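Local coordinates for Dbv8 protein (Nonomuraea, PDB 4MFZ) that probably transfers a long fatty acyl chain from an acyl-CoA such as decanoyl-CoA to an amino group of a glycopeptide antibiotic, at residues 259-264 against 280-285; 292-297 against 317-322; 107-112 against 203-208. One frame throughout, in Å; residues are numbered along the deposited sequence.

Contact 1. Residues 259-264 against 280-285; sequences LDPQLA and WTLLDS. With MFK (decanoyl-CoA), chain B.
Leu259 reaches toward both Trp280 and Leu282, and its stem and its branched tip do different work. CB packs against CD2 of Leu282 at 3.9 Å, while the methyl CD2 lies 4.4 Å from CB of Trp280 and 3.7 Å from CCD of the decanoyl chain. In all three residues CG stands anti to the carbonyl carbon (chi1 -59° in Leu259). For Leu259 this sends the branched end along the acyl tail, whereas its CB stays with Leu282. The branching of leucine suits this junction, because one side chain can touch protein with its stem and lipid with a methyl.

Trp280 supplies a broad, flat wall. Carbon CCC of the ligand lies over one face, offset toward the rim of the ring, and approaches CE2 to 3.4 Å; CD1 of Leu259 comes to the same ring obliquely. An indole can spread along several methylenes and still carry a polar group, and here NE1 is hydrogen-bonded to Tyr229, a bond that would help fix the rotation of the ring.

Outward from the ligand the packing thins. CG of exposed Pro261 only brushes CD1 of Leu282, at 4.4 Å. The proline is the middle residue of an Asx turn in which OD1 of Asp260 accepts the N-H of Gln262 at 3.0 Å; the donor sits above the carboxylate plane. OD2 of Asp260 takes the backbone N-H of Tyr330, so this one carboxylate ties the turn to strand 330-337, next to 281-289 in the sheet.

Leu259 follows strand 251-256, and Trp280 directly precedes the edge strand 281-289. Their apolar side chains, which touch each other directly, with Leu282 behind Leu259, form part of the acyl-chain pocket beside the central sheet of the GNAT-like C-terminal domain.

Contact 2. Residues 292-297 against 317-322; sequences DAILEF and KAVVTH. With MFK (decanoyl-CoA), chain B.
Val319 projects from helix 314-324 between Ile294 and Leu295 of helix 291-299, giving one methyl to each. CG2 meets CD1 of Ile294 at 3.8 Å, and CG1 meets CD2 of Leu295 at 3.9 Å. CG1 of Val319 is anti to the backbone N (chi1 169°), which leaves CG2 anti to the carbonyl carbon and spreads the fork across both neighbours. The isoleucine and valine side chains lie alongside each other, pointing opposite ways; Leu295, whose bond to CB does not aim at the other helix, turns its far end inward and meets the valine at a slant. Between the two segments the backbones are nearest here, with CA of Leu295 and CA of Val319 7.6 Å apart. Beta-branched valine and isoleucine suit such a place: branching at CB restricts their chi1 in a helix, so little freedom is lost on packing. Phe299 adds a further apolar surface against Val319.

Outside these three buried residues the two segments no longer touch, and the solvent side carries Asp292, Lys317 and Thr321. Glu296 makes salt bridges to Lys173 and Arg300, one through each carboxylate oxygen. Phe297, on the ligand's side of its helix, puts CD1 3.7 Å from the carbonyl oxygen OAM of the pantetheine arm. CG of Glu296 covers one face of this phenyl ring, toward its rim, and the ring also meets that of Trp257. At the adenine, the backbone O of Phe297 lies 3.6 Å from N6, too far to be read as more than proximity.

Since Val319 meets Ile294 and Leu295 through its methyl groups, the pairing depends on shape and exclusion of water, with little to dictate direction. The charge of Glu296 is answered by Lys173 and Arg300, outside this helix pairing, which therefore rests on apolar packing.

Contact 3. Residues 107-112 against 203-208; sequences GDYKVK and LAVAKD
Tyr109 faces strand residues Leu203 and Val205 from the second position of a type I beta turn, which runs from Asp108 to Val111. Its CA comes within 6.4 Å of CA of Ala204, the closest backbone approach of the two segments. The bond closing the turn, from N of Val111 to O of Asp108, is weak at 3.4 Å, but the carboxylate reinforces it: OD1 of Asp108 accepts from N of Lys110 at 2.9 Å, making an Asx turn. The N-H reaches OD1 from above the carboxylate plane. Aspartate suits this corner because its short side chain can fold back to a nearby backbone N-H. Gly107, just before it, has a positive phi (79°), which glycine accepts readily. Opposite, 203-205 is extended, so Leu203 and Val205 point toward the turn and Ala204 points away.

This strand end belongs to 199-205, the second strand of the GNAT-like sheet, bonded through Ala204 to Val212 of the next strand. The turn, by contrast, follows helix 89-104 of the helical N-terminal half, so the contact joins the two halves of the chain.

On the turn's side Tyr109 makes nearly the whole contact. The backbone aims CB at the strand; CG, standing between the backbone N and the carbonyl carbon (chi1 58°), then lays the ring over its own main chain. CB lies 3.5 Å from the carbonyl O of Leu203 and 4.3 Å from CB of the same leucine. CG1 of Val205 approaches the ring at its edge, near the ring plane, 3.9 Å from CD1; the two side chains cross at about a right angle. Leu203 is buried, whereas Val205 is exposed. His247 meets the tyrosine ring edge-to-face and also touches Leu203.

Contacts 1 and 2 both touch decanoyl-CoA, at different parts of it: contact 1 lines the fatty tail, contact 2 the pantetheine arm and the neighbourhood of the adenine. Their centres are 16 Å apart, they meet where the side chains of Gln262 and His322 pack together, and strand 281-289 runs on into helix 291-299. Contact 3 lies apart from the ligand pocket, its centre 25 Å from that of contact 1 and 32 Å from that of contact 2. Nearest atoms are about 9 Å and about 17 Å away, respectively. Contacts 1 and 3 nevertheless reach the same sheet, through edge strand 281-289 and strand 199-205.

Contact 1. Residues 259-264 against 280-285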
# COMPACT_ATOMS: atom_id res chain seq x y z
N LEU A 259 7.24 1.81 17.38
CA LEU A 259 7.77 0.91 18.40
C LEU A 259 9.07 1.39 19.05
O LEU A 259 9.67 0.67 19.84
CB LEU A 259 7.95 -0.50 17.83
CG LEU A 259 6.72 -1.20 17.26
CD1 LEU A 259 7.14 -2.49 16.55
CD2 LEU A 259 5.70 -1.49 18.35
N ASP A 260 9.52 2.60 18.69
CA ASP A 260 10.72 3.21 19.25
C ASP A 260 10.50 3.54 20.73
O ASP A 260 9.61 4.35 21.05
CB ASP A 260 11.01 4.51 18.49
CG ASP A 260 12.35 5.15 18.88
OD1 ASP A 260 12.94 4.79 19.94
OD2 ASP A 260 12.82 6.02 18.10
N PRO A 261 11.32 2.93 21.63
CA PRO A 261 11.14 3.24 23.07
C PRO A 261 11.14 4.75 23.39
O PRO A 261 10.44 5.17 24.33
CB PRO A 261 12.33 2.55 23.75
CG PRO A 261 12.66 1.40 22.82
CD PRO A 261 12.31 1.85 21.41
N GLN A 262 11.91 5.54 22.64
CA GLN A 262 12.03 7.01 22.88
C GLN A 262 10.72 7.82 22.88
O GLN A 262 10.66 8.94 23.39
CB GLN A 262 12.96 7.64 21.82
CG GLN A 262 14.35 7.04 21.79
CD GLN A 262 15.24 7.74 20.78
OE1 GLN A 262 15.14 7.52 19.56
NE2 GLN A 262 16.12 8.59 21.28
N LEU A 263 9.67 7.26 22.29
CA LEU A 263 8.38 7.93 22.23
C LEU A 263 7.85 8.14 23.64
O LEU A 263 7.12 9.11 23.89
CB LEU A 263 7.37 7.15 21.38
CG LEU A 263 7.55 7.15 19.85
CD1 LEU A 263 6.54 6.23 19.15
CD2 LEU A 263 7.45 8.57 19.28
N ALA A 264 8.23 7.25 24.57
CA ALA A 264 7.80 7.35 25.98
C ALA A 264 8.37 8.59 26.67
O ALA A 264 7.88 8.99 27.73
CB ALA A 264 8.17 6.08 26.76
N TRP A 280 3.20 -5.97 22.27
CA TRP A 280 4.17 -6.38 21.25
C TRP A 280 5.47 -6.74 21.88
O TRP A 280 5.89 -6.11 22.83
CB TRP A 280 4.36 -5.24 20.26
CG TRP A 280 3.22 -5.12 19.27
CD1 TRP A 280 1.90 -4.71 19.52
CD2 TRP A 280 3.27 -5.44 17.84
NE1 TRP A 280 1.16 -4.76 18.37
CE2 TRP A 280 1.92 -5.18 17.32
CE3 TRP A 280 4.26 -5.89 16.97
CZ2 TRP A 280 1.60 -5.37 15.99
CZ3 TRP A 280 3.93 -6.08 15.62
CH2 TRP A 280 2.62 -5.83 15.15
N THR A 281 6.16 -7.74 21.33
CA THR A 281 7.50 -8.05 21.81
C THR A 281 8.57 -7.56 20.83
O THR A 281 8.53 -7.88 19.66
CB THR A 281 7.69 -9.54 22.14
OG1 THR A 281 8.99 -9.94 21.70
CG2 THR A 281 6.65 -10.43 21.49
N LEU A 282 9.52 -6.75 21.31
CA LEU A 282 10.54 -6.16 20.43
C LEU A 282 11.63 -7.16 20.06
O LEU A 282 12.19 -7.82 20.91
CB LEU A 282 11.14 -4.89 21.08
CG LEU A 282 10.14 -3.75 21.37
CD1 LEU A 282 10.82 -2.54 22.00
CD2 LEU A 282 9.36 -3.33 20.13
N LEU A 283 11.90 -7.30 18.76
CA LEU A 283 13.04 -8.10 18.33
C LEU A 283 14.34 -7.31 18.58
O LEU A 283 14.40 -6.10 18.33
CB LEU A 283 12.90 -8.50 16.85
CG LEU A 283 11.64 -9.28 16.41
CD1 LEU A 283 11.49 -9.24 14.89
CD2 LEU A 283 11.61 -10.72 16.91
N ASP A 284 15.36 -7.98 19.11
CA ASP A 284 16.68 -7.34 19.21
C ASP A 284 17.42 -7.52 17.90
O ASP A 284 17.64 -8.65 17.45
CB ASP A 284 17.51 -7.92 20.35
CG ASP A 284 16.85 -7.75 21.69
OD1 ASP A 284 16.34 -6.65 21.98
OD2 ASP A 284 16.85 -8.74 22.46
N SER A 285 17.80 -6.41 17.28
CA SER A 285 18.56 -6.44 16.04
C SER A 285 19.26 -5.11 15.83
O SER A 285 18.99 -4.14 16.54
CB SER A 285 17.64 -6.77 14.85
OG SER A 285 16.64 -5.78 14.72
CCG MFK B . 0.27 0.75 18.76
CCF MFK B . 0.44 -0.76 18.81
CCE MFK B . 0.72 -1.28 17.41
CCD MFK B . 2.19 -1.09 17.13
CCC MFK B . 2.59 -2.06 16.04
CCB MFK B . 3.02 -1.31 14.81
CCA MFK B . 3.73 -2.29 13.90
CBZ MFK B . 2.90 -2.45 12.63
CAK MFK B . 3.65 -1.85 11.46
CAJ MFK B . 2.86 -0.67 10.88
OAL MFK B . 1.62 -0.65 10.87
SAI MFK B . 3.87 0.60 10.23
CAH MFK B . 2.64 1.87 9.72
CAG MFK B . 2.03 2.61 10.92
NAF MFK B . 1.01 3.52 10.38
CAE MFK B . 1.05 4.86 10.54
OAM MFK B . 1.91 5.44 11.19
CAD MFK B . -0.11 5.63 9.88
CAC MFK B . -0.09 7.10 10.33
NAB MFK B . -0.17 7.20 11.81
CAA MFK B . -1.36 7.43 12.37
OAO MFK B . -2.40 7.56 11.72
CAN MFK B . -1.38 7.57 13.90
OAU MFK B . -0.04 7.72 14.42
CAP MFK B . -2.12 6.42 14.61
CAR MFK B . -1.47 5.09 14.24
CAS MFK B . -3.60 6.34 14.24
CAQ MFK B . -2.01 6.62 16.12
OAT MFK B . -2.60 7.86 16.44
PAV MFK B . -3.32 8.15 17.85
OAX MFK B . -4.31 7.10 18.16
OAW MFK B . -3.75 9.57 17.85
OAY MFK B . -2.02 7.95 18.77
PAZ MFK B . -1.80 8.47 20.27
OBA MFK B . -0.56 7.65 20.82
OBB MFK B . -2.98 8.31 21.15
O5' MFK B . -1.17 9.94 20.13
C5' MFK B . -0.78 10.74 21.22
C4' MFK B . -0.33 12.09 20.67
O4' MFK B . 0.44 12.03 19.41
C3' MFK B . -1.52 12.96 20.32
O3' MFK B . -1.13 14.32 20.52
PBV MFK B . -2.15 15.31 21.29
OBW MFK B . -3.28 15.54 20.21
OBY MFK B . -1.27 16.66 21.51
OBX MFK B . -2.79 14.77 22.49
C2' MFK B . -1.70 12.64 18.83
O2' MFK B . -2.46 13.60 18.13
C1' MFK B . -0.28 12.66 18.34
N9 MFK B . -0.13 11.87 17.09
C8 MFK B . -0.12 10.54 16.99
N7 MFK B . 0.05 10.22 15.70
C5 MFK B . 0.19 11.36 15.01
C4 MFK B . 0.08 12.37 15.88
N3 MFK B . 0.22 13.64 15.47
C2 MFK B . 0.38 14.06 14.05
N1 MFK B . 0.49 12.86 13.20
C6 MFK B . 0.40 11.62 13.70
N6 MFK B . 0.51 10.58 12.88

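Contact 2. Residues 292-297 against 317-322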
# COMPACT_ATOMS: atom_id res chain seq x y z
N ASP A 292 13.80 9.41 8.58
CA ASP A 292 12.98 9.48 7.34
C ASP A 292 11.57 8.97 7.58
O ASP A 292 10.57 9.60 7.18
CB ASP A 292 13.61 8.67 6.19
CG ASP A 292 14.85 9.34 5.59
OD1 ASP A 292 15.37 10.31 6.18
OD2 ASP A 292 15.31 8.89 4.51
N ALA A 293 11.49 7.81 8.23
CA ALA A 293 10.21 7.15 8.38
C ALA A 293 9.26 7.92 9.31
O ALA A 293 8.07 8.02 9.03
CB ALA A 293 10.40 5.72 8.87
N ILE A 294 9.76 8.45 10.41
CA ILE A 294 8.91 9.24 11.31
C ILE A 294 8.44 10.55 10.66
O ILE A 294 7.29 10.94 10.80
CB ILE A 294 9.55 9.46 12.68
CG1 ILE A 294 8.47 9.81 13.70
CG2 ILE A 294 10.67 10.49 12.59
CD1 ILE A 294 8.86 9.57 15.14
N LEU A 295 9.34 11.19 9.93
CA LEU A 295 9.01 12.40 9.18
C LEU A 295 8.00 12.08 8.12
O LEU A 295 7.12 12.90 7.83
CB LEU A 295 10.28 13.00 8.55
CG LEU A 295 11.26 13.65 9.54
CD1 LEU A 295 12.59 13.98 8.87
CD2 LEU A 295 10.65 14.87 10.21
N GLU A 296 8.10 10.88 7.54
CA GLU A 296 7.15 10.41 6.56
C GLU A 296 5.75 10.26 7.16
O GLU A 296 4.78 10.82 6.64
CB GLU A 296 7.61 9.09 5.93
CG GLU A 296 6.56 8.36 5.10
CD GLU A 296 6.17 9.08 3.81
OE1 GLU A 296 6.95 9.92 3.30
OE2 GLU A 296 5.07 8.78 3.28
N PHE A 297 5.64 9.49 8.23
CA PHE A 297 4.33 9.13 8.71
C PHE A 297 3.73 10.19 9.62
O PHE A 297 2.53 10.18 9.88
CB PHE A 297 4.37 7.78 9.43
CG PHE A 297 4.61 6.60 8.51
CD1 PHE A 297 3.53 5.93 7.91
CD2 PHE A 297 5.90 6.14 8.27
CE1 PHE A 297 3.76 4.84 7.07
CE2 PHE A 297 6.13 5.06 7.43
CZ PHE A 297 5.06 4.41 6.83
N LYS A 317 5.40 18.31 17.76
CA LYS A 317 6.34 19.08 18.57
C LYS A 317 7.56 18.21 18.90
O LYS A 317 8.70 18.62 18.62
CB LYS A 317 5.67 19.59 19.86
CG LYS A 317 4.76 20.80 19.65
CD LYS A 317 4.07 21.18 20.95
CE LYS A 317 2.73 21.86 20.69
NZ LYS A 317 2.12 22.41 21.94
N ALA A 318 7.30 17.01 19.44
CA ALA A 318 8.34 16.02 19.80
C ALA A 318 9.27 15.65 18.65
O ALA A 318 10.48 15.58 18.85
CB ALA A 318 7.71 14.74 20.34
N VAL A 319 8.71 15.35 17.48
CA VAL A 319 9.54 14.93 16.36
C VAL A 319 10.55 16.03 16.03
O VAL A 319 11.75 15.78 16.03
CB VAL A 319 8.71 14.52 15.12
CG1 VAL A 319 9.61 14.35 13.91
CG2 VAL A 319 7.95 13.23 15.40
N VAL A 320 10.04 17.25 15.82
CA VAL A 320 10.86 18.42 15.49
C VAL A 320 11.88 18.77 16.58
O VAL A 320 13.10 18.96 16.29
CB VAL A 320 9.97 19.62 15.12
CG1 VAL A 320 10.73 20.95 15.20
CG2 VAL A 320 9.36 19.40 13.73
N THR A 321 11.42 18.87 17.83
CA THR A 321 12.32 19.24 18.92
C THR A 321 13.47 18.24 19.04
O THR A 321 14.63 18.65 19.17
CB THR A 321 11.62 19.48 20.29
OG1 THR A 321 11.43 18.24 20.97
CG2 THR A 321 10.31 20.23 20.16
N HIS A 322 13.15 16.95 18.97
CA HIS A 322 14.15 15.87 19.07
C HIS A 322 15.21 16.00 17.99
O HIS A 322 16.42 15.92 18.26
CB HIS A 322 13.42 14.55 18.94
CG HIS A 322 14.19 13.36 19.44
ND1 HIS A 322 14.71 12.42 18.60
CD2 HIS A 322 14.47 12.93 20.73
CE1 HIS A 322 15.30 11.46 19.33
NE2 HIS A 322 15.15 11.77 20.63
CCG MFK B . 0.27 0.75 18.76
CCF MFK B . 0.44 -0.76 18.81
CCE MFK B . 0.72 -1.28 17.41
CCD MFK B . 2.19 -1.09 17.13
CCC MFK B . 2.59 -2.06 16.04
CCB MFK B . 3.02 -1.31 14.81
CCA MFK B . 3.73 -2.29 13.90
CBZ MFK B . 2.90 -2.45 12.63
CAK MFK B . 3.65 -1.85 11.46
CAJ MFK B . 2.86 -0.67 10.88
OAL MFK B . 1.62 -0.65 10.87
SAI MFK B . 3.87 0.60 10.23
CAH MFK B . 2.64 1.87 9.72
CAG MFK B . 2.03 2.61 10.92
NAF MFK B . 1.01 3.52 10.38
CAE MFK B . 1.05 4.86 10.54
OAM MFK B . 1.91 5.44 11.19
CAD MFK B . -0.11 5.63 9.88
CAC MFK B . -0.09 7.10 10.33
NAB MFK B . -0.17 7.20 11.81
CAA MFK B . -1.36 7.43 12.37
OAO MFK B . -2.40 7.56 11.72
CAN MFK B . -1.38 7.57 13.90
OAU MFK B . -0.04 7.72 14.42
CAP MFK B . -2.12 6.42 14.61
CAR MFK B . -1.47 5.09 14.24
CAS MFK B . -3.60 6.34 14.24
CAQ MFK B . -2.01 6.62 16.12
OAT MFK B . -2.60 7.86 16.44
PAV MFK B . -3.32 8.15 17.85
OAX MFK B . -4.31 7.10 18.16
OAW MFK B . -3.75 9.57 17.85
OAY MFK B . -2.02 7.95 18.77
PAZ MFK B . -1.80 8.47 20.27
OBA MFK B . -0.56 7.65 20.82
OBB MFK B . -2.98 8.31 21.15
O5' MFK B . -1.17 9.94 20.13
C5' MFK B . -0.78 10.74 21.22
C4' MFK B . -0.33 12.09 20.67
O4' MFK B . 0.44 12.03 19.41
C3' MFK B . -1.52 12.96 20.32
O3' MFK B . -1.13 14.32 20.52
PBV MFK B . -2.15 15.31 21.29
OBW MFK B . -3.28 15.54 20.21
OBY MFK B . -1.27 16.66 21.51
OBX MFK B . -2.79 14.77 22.49
C2' MFK B . -1.70 12.64 18.83
O2' MFK B . -2.46 13.60 18.13
C1' MFK B . -0.28 12.66 18.34
N9 MFK B . -0.13 11.87 17.09
C8 MFK B . -0.12 10.54 16.99
N7 MFK B . 0.05 10.22 15.70
C5 MFK B . 0.19 11.36 15.01
C4 MFK B . 0.08 12.37 15.88
N3 MFK B . 0.22 13.64 15.47
C2 MFK B . 0.38 14.06 14.05
N1 MFK B . 0.49 12.86 13.20
C6 MFK B . 0.40 11.62 13.70
N6 MFK B . 0.51 10.58 12.88

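Contact 3. Residues 107-112 against 203-208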
# COMPACT_ATOMS: atom_id res chain seq x y z
N GLY A 107 -3.47 -14.32 -5.57
CA GLY A 107 -3.78 -14.98 -4.30
C GLY A 107 -2.72 -15.93 -3.80
O GLY A 107 -2.92 -16.58 -2.79
N ASP A 108 -1.58 -15.97 -4.48
CA ASP A 108 -0.56 -16.95 -4.14
C ASP A 108 0.56 -16.31 -3.36
O ASP A 108 1.45 -15.65 -3.95
CB ASP A 108 -0.02 -17.64 -5.40
CG ASP A 108 1.05 -18.69 -5.08
OD1 ASP A 108 1.44 -18.85 -3.91
OD2 ASP A 108 1.52 -19.35 -6.02
N TYR A 109 0.55 -16.50 -2.03
CA TYR A 109 1.53 -15.84 -1.15
C TYR A 109 2.94 -16.47 -1.16
O TYR A 109 3.87 -15.90 -0.58
CB TYR A 109 0.99 -15.76 0.28
CG TYR A 109 0.65 -17.11 0.86
CD1 TYR A 109 1.63 -17.90 1.43
CD2 TYR A 109 -0.66 -17.61 0.80
CE1 TYR A 109 1.35 -19.16 1.93
CE2 TYR A 109 -0.96 -18.88 1.31
CZ TYR A 109 0.07 -19.64 1.86
OH TYR A 109 -0.18 -20.89 2.40
N LYS A 110 3.09 -17.62 -1.83
CA LYS A 110 4.41 -18.25 -2.00
C LYS A 110 5.21 -17.74 -3.21
O LYS A 110 6.26 -18.29 -3.51
CB LYS A 110 4.29 -19.78 -2.12
CG LYS A 110 3.25 -20.44 -1.23
CD LYS A 110 3.65 -21.87 -0.85
CE LYS A 110 2.46 -22.76 -0.50
NZ LYS A 110 1.75 -23.24 -1.72
N VAL A 111 4.71 -16.75 -3.94
CA VAL A 111 5.47 -16.17 -5.06
C VAL A 111 5.61 -14.67 -4.83
O VAL A 111 4.64 -13.97 -4.52
CB VAL A 111 4.84 -16.53 -6.45
CG1 VAL A 111 3.42 -16.04 -6.58
CG2 VAL A 111 5.65 -15.95 -7.61
N LYS A 112 6.82 -14.16 -4.95
CA LYS A 112 7.02 -12.72 -4.84
C LYS A 112 6.64 -12.08 -6.16
O LYS A 112 7.11 -12.52 -7.20
CB LYS A 112 8.45 -12.37 -4.47
CG LYS A 112 8.77 -12.60 -3.00
CD LYS A 112 10.15 -12.07 -2.66
CE LYS A 112 10.28 -11.80 -1.17
NZ LYS A 112 11.60 -11.17 -0.85
N LEU A 203 -0.86 -11.65 4.10
CA LEU A 203 -0.49 -13.03 4.24
C LEU A 203 0.95 -13.13 3.77
O LEU A 203 1.20 -13.08 2.58
CB LEU A 203 -1.40 -13.87 3.35
CG LEU A 203 -2.89 -13.86 3.71
CD1 LEU A 203 -3.75 -13.88 2.46
CD2 LEU A 203 -3.26 -15.04 4.61
N ALA A 204 1.88 -13.26 4.71
CA ALA A 204 3.31 -13.27 4.40
C ALA A 204 3.97 -14.61 4.78
O ALA A 204 3.33 -15.48 5.35
CB ALA A 204 4.01 -12.11 5.10
N VAL A 205 5.25 -14.78 4.43
CA VAL A 205 6.05 -15.85 5.02
C VAL A 205 7.35 -15.24 5.57
O VAL A 205 7.89 -14.33 4.96
CB VAL A 205 6.30 -17.07 4.07
CG1 VAL A 205 5.14 -17.29 3.10
CG2 VAL A 205 7.60 -16.96 3.30
N ALA A 206 7.79 -15.71 6.75
CA ALA A 206 9.00 -15.16 7.42
C ALA A 206 10.27 -15.71 6.76
O ALA A 206 10.18 -16.52 5.84
CB ALA A 206 8.98 -15.49 8.91
N LYS A 207 11.45 -15.30 7.24
CA LYS A 207 12.74 -15.79 6.69
C LYS A 207 12.87 -17.32 6.66
O LYS A 207 13.41 -17.87 5.71
CB LYS A 207 13.94 -15.21 7.47
CG LYS A 207 14.21 -13.73 7.21
CD LYS A 207 15.34 -13.20 8.09
CE LYS A 207 16.67 -13.87 7.77
NZ LYS A 207 17.67 -13.65 8.86
N ASP A 208 12.35 -18.00 7.68
CA ASP A 208 12.43 -19.46 7.78
C ASP A 208 11.29 -20.20 7.08
O ASP A 208 11.13 -21.40 7.28
CB ASP A 208 12.46 -19.88 9.24
CG ASP A 208 11.22 -19.45 10.01
OD1 ASP A 208 10.24 -18.99 9.39
OD2 ASP A 208 11.24 -19.60 11.24